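Local coordinates for cell cycle serine/threonine-protein kinase CDC5/MSD2 (Saccharomyces cerevisiae, PDB 6MF4) that phosphorylates proteins to drive exit from mitosis, and is seen here as the polo-box domain through which it recognises its substrates, at residues A63-L68 against F199-T204; M211-D216 against K281-I286; M229-G234 against T274-G279. One frame throughout, in Å; residues are numbered along the deposited sequence.

Interaction 1. Residues A63-L68 against F199-T204; sequences ASECHL and FLRRYT. With ZN (zinc ion), chain B.
E65 and R201 meet at about a right angle: CG of the glutamate lies 4.0 Å from R201 NH1, in plane at the edge of the guanidinium. The charges themselves stay apart, with E65 OE2 4.7 Å from R201 NH1 and the two flat groups turned 51° against each other. Water 1 closes the gap. It donates to E65 OE2 over 2.7 Å and accepts from R201 NH1 over 3.1 Å, making a bridged rather than a direct ion pair. A bend at E65 chi2 (-67°) swings the carboxylate round to this water, whereas R201 runs out extended from CG to NE. Beside them C66 SG sits 4.0 Å from R202 NH2, again at the guanidinium edge. R202 turns at chi3 (63°), and its NE makes a salt bridge with E213, which holds the guanidinium with its edge toward C66 SG. Two adjacent arginines can both reach the helix because R201 and R202 form a classic beta bulge opposite E213. On the side of the helix turned away from the arginines, H67 NE2 binds a zinc ion at 2.2 Å, with water 2 as a further ligand. The contact thus leans helix 56-82, in the position of the polo-cap helix, on strand 200-205 of polo box 2, with F219 of strand 219-223 packed against E65 and C66 and with R201 also touching I61 and L62 of helix 56-82.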
loop_
_atom_site.group_PDB
_atom_site.type_symbol
_atom_site.label_atom_id
_atom_site.label_comp_id
_atom_site.label_asym_id
_atom_site.label_seq_id
_atom_site.Cartn_x
_atom_site.Cartn_y
_atom_site.Cartn_z
ATOM N N ALA A 63 -5.130 11.033 4.413
ATOM C CA ALA A 63 -6.562 11.050 4.685
ATOM C C ALA A 63 -7.348 11.277 3.399
ATOM O O ALA A 63 -8.443 10.742 3.224
ATOM C CB ALA A 63 -6.895 12.121 5.711
ATOM N N SER A 64 -6.780 12.069 2.497
ATOM C CA SER A 64 -7.425 12.356 1.227
ATOM C C SER A 64 -7.556 11.102 0.360
ATOM O O SER A 64 -8.585 10.897 -0.280
ATOM C CB SER A 64 -6.651 13.434 0.469
ATOM O OG SER A 64 -7.289 13.740 -0.754
ATOM N N GLU A 65 -6.521 10.267 0.337
ATOM C CA GLU A 65 -6.575 9.024 -0.433
ATOM C C GLU A 65 -7.556 8.038 0.194
ATOM O O GLU A 65 -8.239 7.304 -0.519
ATOM C CB GLU A 65 -5.187 8.386 -0.544
ATOM C CG GLU A 65 -4.163 9.232 -1.301
ATOM C CD GLU A 65 -4.474 9.380 -2.783
ATOM O OE1 GLU A 65 -5.176 8.514 -3.349
ATOM O OE2 GLU A 65 -4.001 10.366 -3.389
ATOM N N CYS A 66 -7.621 8.014 1.523
ATOM C CA CYS A 66 -8.574 7.159 2.227
ATOM C C CYS A 66 -9.997 7.589 1.892
ATOM O O CYS A 66 -10.874 6.763 1.630
ATOM C CB CYS A 66 -8.352 7.220 3.741
ATOM S SG CYS A 66 -6.878 6.362 4.314
ATOM N N HIS A 67 -10.206 8.900 1.910
ATOM C CA HIS A 67 -11.487 9.503 1.581
ATOM C C HIS A 67 -11.864 9.194 0.136
ATOM O O HIS A 67 -12.999 8.809 -0.161
ATOM C CB HIS A 67 -11.413 11.015 1.819
ATOM C CG HIS A 67 -12.689 11.738 1.544
ATOM N ND1 HIS A 67 -13.768 11.699 2.404
ATOM C CD2 HIS A 67 -13.063 12.532 0.514
ATOM C CE1 HIS A 67 -14.748 12.430 1.911
ATOM N NE2 HIS A 67 -14.348 12.945 0.761
ATOM N N LEU A 68 -10.884 9.341 -0.747
ATOM C CA LEU A 68 -11.052 9.104 -2.179
ATOM C C LEU A 68 -11.500 7.681 -2.521
ATOM O O LEU A 68 -12.465 7.504 -3.268
ATOM C CB LEU A 68 -9.736 9.401 -2.902
ATOM C CG LEU A 68 -9.615 9.168 -4.406
ATOM C CD1 LEU A 68 -10.579 10.078 -5.147
ATOM C CD2 LEU A 68 -8.180 9.351 -4.899
ATOM N N PHE A 199 6.348 3.482 -2.530
ATOM C CA PHE A 199 6.781 3.129 -1.182
ATOM C C PHE A 199 5.584 3.100 -0.238
ATOM O O PHE A 199 4.488 3.561 -0.580
ATOM C CB PHE A 199 7.854 4.101 -0.667
ATOM C CG PHE A 199 7.331 5.459 -0.286
ATOM C CD1 PHE A 199 6.992 6.385 -1.256
ATOM C CD2 PHE A 199 7.209 5.819 1.048
ATOM C CE1 PHE A 199 6.521 7.641 -0.904
ATOM C CE2 PHE A 199 6.741 7.071 1.404
ATOM C CZ PHE A 199 6.394 7.980 0.426
ATOM N N LEU A 200 5.806 2.544 0.945
ATOM C CA LEU A 200 4.764 2.419 1.954
ATOM C C LEU A 200 4.684 3.684 2.799
ATOM O O LEU A 200 5.642 4.039 3.476
ATOM C CB LEU A 200 5.040 1.210 2.845
ATOM C CG LEU A 200 4.063 0.947 3.988
ATOM C CD1 LEU A 200 2.706 0.580 3.425
ATOM C CD2 LEU A 200 4.600 -0.155 4.890
ATOM N N ARG A 201 3.545 4.363 2.756
ATOM C CA ARG A 201 3.370 5.593 3.520
ATOM C C ARG A 201 2.922 5.317 4.948
ATOM O O ARG A 201 3.379 5.964 5.890
ATOM C CB ARG A 201 2.345 6.501 2.857
ATOM C CG ARG A 201 2.767 7.092 1.535
ATOM C CD ARG A 201 1.552 7.722 0.872
ATOM N NE ARG A 201 1.920 8.763 -0.069
ATOM C CZ ARG A 201 1.058 9.409 -0.843
ATOM N NH1 ARG A 201 -0.237 9.117 -0.806
ATOM N NH2 ARG A 201 1.500 10.344 -1.670
ATOM N N ARG A 202 2.000 4.374 5.101
ATOM C CA ARG A 202 1.453 4.062 6.414
ATOM C C ARG A 202 0.969 2.624 6.447
ATOM O O ARG A 202 0.406 2.127 5.471
ATOM C CB ARG A 202 0.310 5.021 6.766
ATOM C CG ARG A 202 -0.298 4.793 8.152
ATOM C CD ARG A 202 -1.147 5.974 8.606
ATOM N NE ARG A 202 -2.298 6.204 7.740
ATOM C CZ ARG A 202 -3.067 7.287 7.785
ATOM N NH1 ARG A 202 -2.803 8.261 8.648
ATOM N NH2 ARG A 202 -4.091 7.408 6.949
ATOM N N TYR A 203 1.228 1.954 7.564
ATOM C CA TYR A 203 0.635 0.651 7.825
ATOM C C TYR A 203 -0.127 0.714 9.136
ATOM O O TYR A 203 0.212 1.500 10.021
ATOM C CB TYR A 203 1.693 -0.447 7.880
ATOM C CG TYR A 203 2.595 -0.357 9.087
ATOM C CD1 TYR A 203 2.238 -0.946 10.294
ATOM C CD2 TYR A 203 3.803 0.319 9.021
ATOM C CE1 TYR A 203 3.056 -0.862 11.399
ATOM C CE2 TYR A 203 4.633 0.404 10.121
ATOM C CZ TYR A 203 4.253 -0.188 11.307
ATOM O OH TYR A 203 5.073 -0.103 12.409
ATOM N N THR A 204 -1.162 -0.106 9.247
ATOM C CA THR A 204 -1.912 -0.228 10.488
ATOM C C THR A 204 -2.256 -1.682 10.721
ATOM O O THR A 204 -2.798 -2.350 9.840
ATOM C CB THR A 204 -3.203 0.598 10.472
ATOM O OG1 THR A 204 -2.909 1.945 10.086
ATOM C CG2 THR A 204 -3.860 0.588 11.857
HETATM ZN ZN ZN B . -14.656 14.555 -0.648
HETATM O O HOH W 1 -1.365 10.890 -3.076
HETATM O O HOH W 2 -16.645 13.775 -1.432
#

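Interaction 2. Residues M211-D216 against K281-I286; sequences MFELSD and KQKSTI
The E213 carboxylate is touched by K283 from off its plane: OE2 is 3.3 Å from K283 CD, an aliphatic carbon, while R202, the salt-bridge partner of the same oxygen, comes from the other side of that plane. This is the polo-box arrangement, an antiparallel sheet with the C-terminal helix of the box laid across it, here strand 209-214 under the last turn of helix 269-283. K283 approaches with its chain rather than its charge. Its NZ lies 4.9 Å from E213 OE2 and is hydrogen-bonded to T204 instead. Bends at chi2 (-98°) and chi3 (86°) fold the lysine so that CD skirts the carboxylate and the ammonium group carries on to strand 200-205. The nearby positive charges of K283 and R202 would probably help keep this buried glutamate ionised.

M211 supplies the apolar half. Its chain is extended throughout and slides past K283 in the opposite direction, SD and CE both 4.0 Å from K283 CG, so one methylene meets both the sulfur and the terminal methyl. M211 and E213 stand two apart on the strand and face the helix together, and F219 of the adjoining strand touches both of them. Between them, F212 belongs to the opposite face, where its ring meets W102 edge-to-face.

A type I turn runs from K283 to I286, and two hydroxyls tie this part of the chain back. S284 OG donates to K281 O over 2.6 Å, tilted from the carbonyl plane. Q282 O is gripped twice by a single residue, by T285 N at 3.2 Å and by T285 OG1, which lies in the carbonyl plane at 2.7 Å.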
loop_
_atom_site.group_PDB
_atom_site.type_symbol
_atom_site.label_atom_id
_atom_site.label_comp_id
_atom_site.label_asym_id
_atom_site.label_seq_id
_atom_site.Cartn_x
_atom_site.Cartn_y
_atom_site.Cartn_z
ATOM N N MET A 211 -3.319 -3.286 7.252
ATOM C CA MET A 211 -3.676 -2.360 6.189
ATOM C C MET A 211 -2.447 -1.582 5.738
ATOM O O MET A 211 -1.770 -0.967 6.557
ATOM C CB MET A 211 -4.768 -1.411 6.689
ATOM C CG MET A 211 -5.156 -0.274 5.760
ATOM S SD MET A 211 -6.490 0.698 6.507
ATOM C CE MET A 211 -6.772 1.923 5.239
ATOM N N PHE A 212 -2.165 -1.632 4.439
ATOM C CA PHE A 212 -1.035 -0.921 3.850
ATOM C C PHE A 212 -1.532 0.191 2.939
ATOM O O PHE A 212 -2.395 -0.029 2.086
ATOM C CB PHE A 212 -0.134 -1.872 3.055
ATOM C CG PHE A 212 0.419 -3.014 3.860
ATOM C CD1 PHE A 212 1.407 -2.800 4.806
ATOM C CD2 PHE A 212 -0.039 -4.306 3.661
ATOM C CE1 PHE A 212 1.920 -3.850 5.543
ATOM C CE2 PHE A 212 0.477 -5.361 4.393
ATOM C CZ PHE A 212 1.460 -5.133 5.331
ATOM N N GLU A 213 -0.977 1.382 3.124
ATOM C CA GLU A 213 -1.299 2.540 2.297
ATOM C C GLU A 213 -0.072 2.903 1.462
ATOM O O GLU A 213 0.906 3.436 1.981
ATOM C CB GLU A 213 -1.750 3.711 3.177
ATOM C CG GLU A 213 -2.935 3.352 4.063
ATOM C CD GLU A 213 -3.325 4.448 5.036
ATOM O OE1 GLU A 213 -3.657 5.569 4.593
ATOM O OE2 GLU A 213 -3.313 4.177 6.254
ATOM N N LEU A 214 -0.122 2.574 0.173
ATOM C CA LEU A 214 1.012 2.782 -0.728
ATOM C C LEU A 214 0.958 4.151 -1.383
ATOM O O LEU A 214 -0.108 4.757 -1.501
ATOM C CB LEU A 214 1.051 1.695 -1.802
ATOM C CG LEU A 214 1.123 0.252 -1.296
ATOM C CD1 LEU A 214 1.183 -0.718 -2.464
ATOM C CD2 LEU A 214 2.315 0.050 -0.370
ATOM N N SER A 215 2.117 4.623 -1.832
ATOM C CA SER A 215 2.266 6.005 -2.263
ATOM C C SER A 215 1.570 6.325 -3.584
ATOM O O SER A 215 1.460 7.495 -3.948
ATOM C CB SER A 215 3.753 6.353 -2.372
ATOM O OG SER A 215 4.403 5.529 -3.324
ATOM N N ASP A 216 1.106 5.305 -4.301
ATOM C CA ASP A 216 0.368 5.535 -5.544
ATOM C C ASP A 216 -1.144 5.548 -5.314
ATOM O O ASP A 216 -1.917 5.673 -6.261
ATOM C CB ASP A 216 0.729 4.482 -6.596
ATOM C CG ASP A 216 0.417 3.064 -6.150
ATOM O OD1 ASP A 216 0.025 2.867 -4.984
ATOM O OD2 ASP A 216 0.584 2.139 -6.973
ATOM N N LYS A 281 -12.519 4.440 6.673
ATOM C CA LYS A 281 -13.281 5.476 7.360
ATOM C C LYS A 281 -12.497 5.984 8.558
ATOM O O LYS A 281 -12.352 7.189 8.752
ATOM C CB LYS A 281 -14.646 4.948 7.806
ATOM C CG LYS A 281 -15.564 6.015 8.391
ATOM N N GLN A 282 -11.981 5.052 9.350
ATOM C CA GLN A 282 -11.209 5.390 10.537
ATOM C C GLN A 282 -9.974 6.227 10.199
ATOM O O GLN A 282 -9.740 7.268 10.810
ATOM C CB GLN A 282 -10.792 4.112 11.264
ATOM C CG GLN A 282 -10.223 4.343 12.651
ATOM C CD GLN A 282 -9.834 3.048 13.330
ATOM O OE1 GLN A 282 -8.652 2.726 13.448
ATOM N NE2 GLN A 282 -10.833 2.296 13.780
ATOM N N LYS A 283 -9.194 5.773 9.223
ATOM C CA LYS A 283 -7.933 6.429 8.877
ATOM C C LYS A 283 -8.151 7.812 8.267
ATOM O O LYS A 283 -7.253 8.657 8.294
ATOM C CB LYS A 283 -7.129 5.562 7.906
ATOM C CG LYS A 283 -6.688 4.213 8.468
ATOM C CD LYS A 283 -5.248 4.214 8.981
ATOM C CE LYS A 283 -5.149 4.691 10.416
ATOM N NZ LYS A 283 -3.947 4.134 11.103
ATOM N N SER A 284 -9.339 8.043 7.719
ATOM C CA SER A 284 -9.646 9.313 7.067
ATOM C C SER A 284 -9.892 10.426 8.082
ATOM O O SER A 284 -9.951 11.601 7.717
ATOM C CB SER A 284 -10.873 9.173 6.163
ATOM O OG SER A 284 -12.055 9.044 6.934
ATOM N N THR A 285 -10.038 10.050 9.349
ATOM C CA THR A 285 -10.335 11.012 10.406
ATOM C C THR A 285 -9.073 11.504 11.111
ATOM O O THR A 285 -9.145 12.013 12.231
ATOM C CB THR A 285 -11.283 10.409 11.461
ATOM O OG1 THR A 285 -10.600 9.388 12.200
ATOM C CG2 THR A 285 -12.519 9.818 10.798
ATOM N N ILE A 286 -7.915 11.325 10.510
ATOM C CA ILE A 286 -6.697 11.710 11.192
ATOM C C ILE A 286 -5.941 12.779 10.442
ATOM O O ILE A 286 -5.362 12.503 9.452
ATOM C CB ILE A 286 -5.789 10.486 11.420
ATOM C CG1 ILE A 286 -6.632 9.293 11.797
ATOM C CG2 ILE A 286 -4.733 10.769 12.469
ATOM C CD1 ILE A 286 -5.844 8.122 12.237
#

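Interaction 3. Residues M229-G234 against T274-G279; sequences MAISDG and TLIKEG
The shortest polar bond here, G279 N to L275 O at 2.9 Å, belongs to the backbone of the helix that presents I276 to M229 and I231; with E278 N to T274 O at 3.0 Å it keeps that turn regular, and the contact itself is wholly apolar. I276 does all the work from the helix side. Its CD1 meets M229 CE at 3.6 Å, methyl against methyl, where the two side chains run at a slant to one another. Its other branch, CG2, faces I231. I231 CG1 lies 4.4 Å from both I276 CG2 and I276 CD1, so the helix isoleucine straddles the strand isoleucine with its two methyls, in looser packing than at the methionine.

The torsions explain the division. I276 CG1 is anti to the carbonyl carbon (chi1 -75°) and the chain is extended at chi2, which carries CD1 out toward the methionine while CG2 points off on the other branch. M229 reaches out from the strand and then turns at chi3 (50°), turning CE toward the CD1 end of I276.

M229 and I231 both project toward the helix, and A230 between them goes to the opposite face, where it touches P96. Such packing of helix 269-283 across the antiparallel sheet is part of the hydrophobic core between helix and sheet in polo box 2. Around the contact, F221 and F223 of strand 219-223 pack on I276, V238 of strand 237-241 lies against M229 and I231, and F269 closes on M229 from the start of the same helix. On the helix's outer side, K277 forms a salt bridge with E77, joining it to helix 56-82.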
loop_
_atom_site.group_PDB
_atom_site.type_symbol
_atom_site.label_atom_id
_atom_site.label_comp_id
_atom_site.label_asym_id
_atom_site.label_seq_id
_atom_site.Cartn_x
_atom_site.Cartn_y
_atom_site.Cartn_z
ATOM N N MET A 229 -6.518 -8.593 -0.322
ATOM C CA MET A 229 -7.213 -7.779 -1.295
ATOM C C MET A 229 -6.536 -6.429 -1.396
ATOM O O MET A 229 -6.134 -5.848 -0.382
ATOM C CB MET A 229 -8.681 -7.621 -0.910
ATOM C CG MET A 229 -9.489 -8.896 -1.097
ATOM S SD MET A 229 -11.136 -8.798 -0.374
ATOM C CE MET A 229 -11.721 -7.241 -1.039
ATOM N N ALA A 230 -6.391 -5.951 -2.625
ATOM C CA ALA A 230 -5.862 -4.621 -2.873
ATOM C C ALA A 230 -6.898 -3.792 -3.621
ATOM O O ALA A 230 -7.483 -4.252 -4.598
ATOM C CB ALA A 230 -4.567 -4.694 -3.657
ATOM N N ILE A 231 -7.125 -2.574 -3.138
ATOM C CA ILE A 231 -8.039 -1.632 -3.771
ATOM C C ILE A 231 -7.235 -0.537 -4.469
ATOM O O ILE A 231 -6.397 0.118 -3.844
ATOM C CB ILE A 231 -8.990 -0.991 -2.737
ATOM C CG1 ILE A 231 -9.738 -2.064 -1.935
ATOM C CG2 ILE A 231 -9.969 -0.049 -3.415
ATOM C CD1 ILE A 231 -10.676 -2.952 -2.762
ATOM N N SER A 232 -7.491 -0.337 -5.758
ATOM C CA SER A 232 -6.760 0.663 -6.533
ATOM C C SER A 232 -7.677 1.458 -7.448
ATOM O O SER A 232 -8.873 1.186 -7.546
ATOM C CB SER A 232 -5.656 -0.004 -7.361
ATOM O OG SER A 232 -6.191 -0.948 -8.276
ATOM N N ASP A 233 -7.089 2.442 -8.119
ATOM C CA ASP A 233 -7.813 3.324 -9.019
ATOM C C ASP A 233 -8.994 3.977 -8.308
ATOM O O ASP A 233 -10.130 3.938 -8.785
ATOM C CB ASP A 233 -8.285 2.551 -10.251
ATOM C CG ASP A 233 -8.748 3.464 -11.372
ATOM O OD1 ASP A 233 -8.417 4.669 -11.341
ATOM O OD2 ASP A 233 -9.439 2.975 -12.289
ATOM N N GLY A 234 -8.713 4.567 -7.152
ATOM C CA GLY A 234 -9.711 5.309 -6.410
ATOM C C GLY A 234 -10.917 4.475 -6.036
ATOM O O GLY A 234 -12.045 4.960 -6.075
ATOM N N THR A 274 -16.605 -4.867 4.000
ATOM C CA THR A 274 -17.100 -4.115 5.145
ATOM C C THR A 274 -15.944 -3.697 6.051
ATOM O O THR A 274 -15.881 -2.554 6.506
ATOM C CB THR A 274 -18.124 -4.939 5.949
ATOM O OG1 THR A 274 -19.292 -5.145 5.148
ATOM C CG2 THR A 274 -18.519 -4.225 7.239
ATOM N N LEU A 275 -15.028 -4.626 6.309
ATOM C CA LEU A 275 -13.855 -4.337 7.127
ATOM C C LEU A 275 -12.989 -3.270 6.460
ATOM O O LEU A 275 -12.476 -2.364 7.117
ATOM C CB LEU A 275 -13.041 -5.611 7.364
ATOM C CG LEU A 275 -13.654 -6.598 8.364
ATOM C CD1 LEU A 275 -12.977 -7.950 8.264
ATOM C CD2 LEU A 275 -13.557 -6.060 9.782
ATOM N N ILE A 276 -12.851 -3.380 5.144
ATOM C CA ILE A 276 -12.079 -2.421 4.366
ATOM C C ILE A 276 -12.656 -1.016 4.514
ATOM O O ILE A 276 -11.921 -0.060 4.751
ATOM C CB ILE A 276 -12.042 -2.837 2.878
ATOM C CG1 ILE A 276 -11.081 -4.014 2.707
ATOM C CG2 ILE A 276 -11.625 -1.671 1.972
ATOM C CD1 ILE A 276 -11.081 -4.625 1.331
ATOM N N LYS A 277 -13.975 -0.898 4.389
ATOM C CA LYS A 277 -14.639 0.391 4.521
ATOM C C LYS A 277 -14.454 0.975 5.924
ATOM O O LYS A 277 -14.273 2.183 6.080
ATOM C CB LYS A 277 -16.132 0.264 4.203
ATOM C CG LYS A 277 -16.434 -0.060 2.744
ATOM C CD LYS A 277 -17.907 -0.389 2.528
ATOM C CE LYS A 277 -18.799 0.803 2.816
ATOM N NZ LYS A 277 -20.242 0.467 2.664
ATOM N N GLU A 278 -14.499 0.118 6.940
ATOM C CA GLU A 278 -14.292 0.562 8.317
ATOM C C GLU A 278 -12.863 1.064 8.522
ATOM O O GLU A 278 -12.639 2.064 9.202
ATOM C CB GLU A 278 -14.595 -0.567 9.306
ATOM C CG GLU A 278 -16.046 -1.039 9.290
ATOM N N GLY A 279 -11.901 0.364 7.930
ATOM C CA GLY A 279 -10.509 0.770 8.002
ATOM C C GLY A 279 -10.285 2.125 7.356
ATOM O O GLY A 279 -9.676 3.015 7.949
#

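Interactions 1 and 2 are practically one site, their centres 3 Å apart. R202 NE binds E213 OE2 at 2.7 Å and K283 NZ lies 2.6 Å from T204 OG1, a probable hydrogen bond; together these tie strands 200-205 and 209-214 and helix 269-283, with C66 SG of helix 56-82 packed 3.3 Å from E213 OE1. Interaction 3 lies about two turns earlier on helix 269-283, its centre 9 Å from that of interaction 2, and the two touch where M211 CE approaches G279 C at 4.1 Å. Mixed polar and apolar contacts in interactions 1 and 2 are followed by a purely apolar one. Interactions 2 and 3 lie away from the zinc sites; the zinc ion on H67 belongs to the helix of interaction 1.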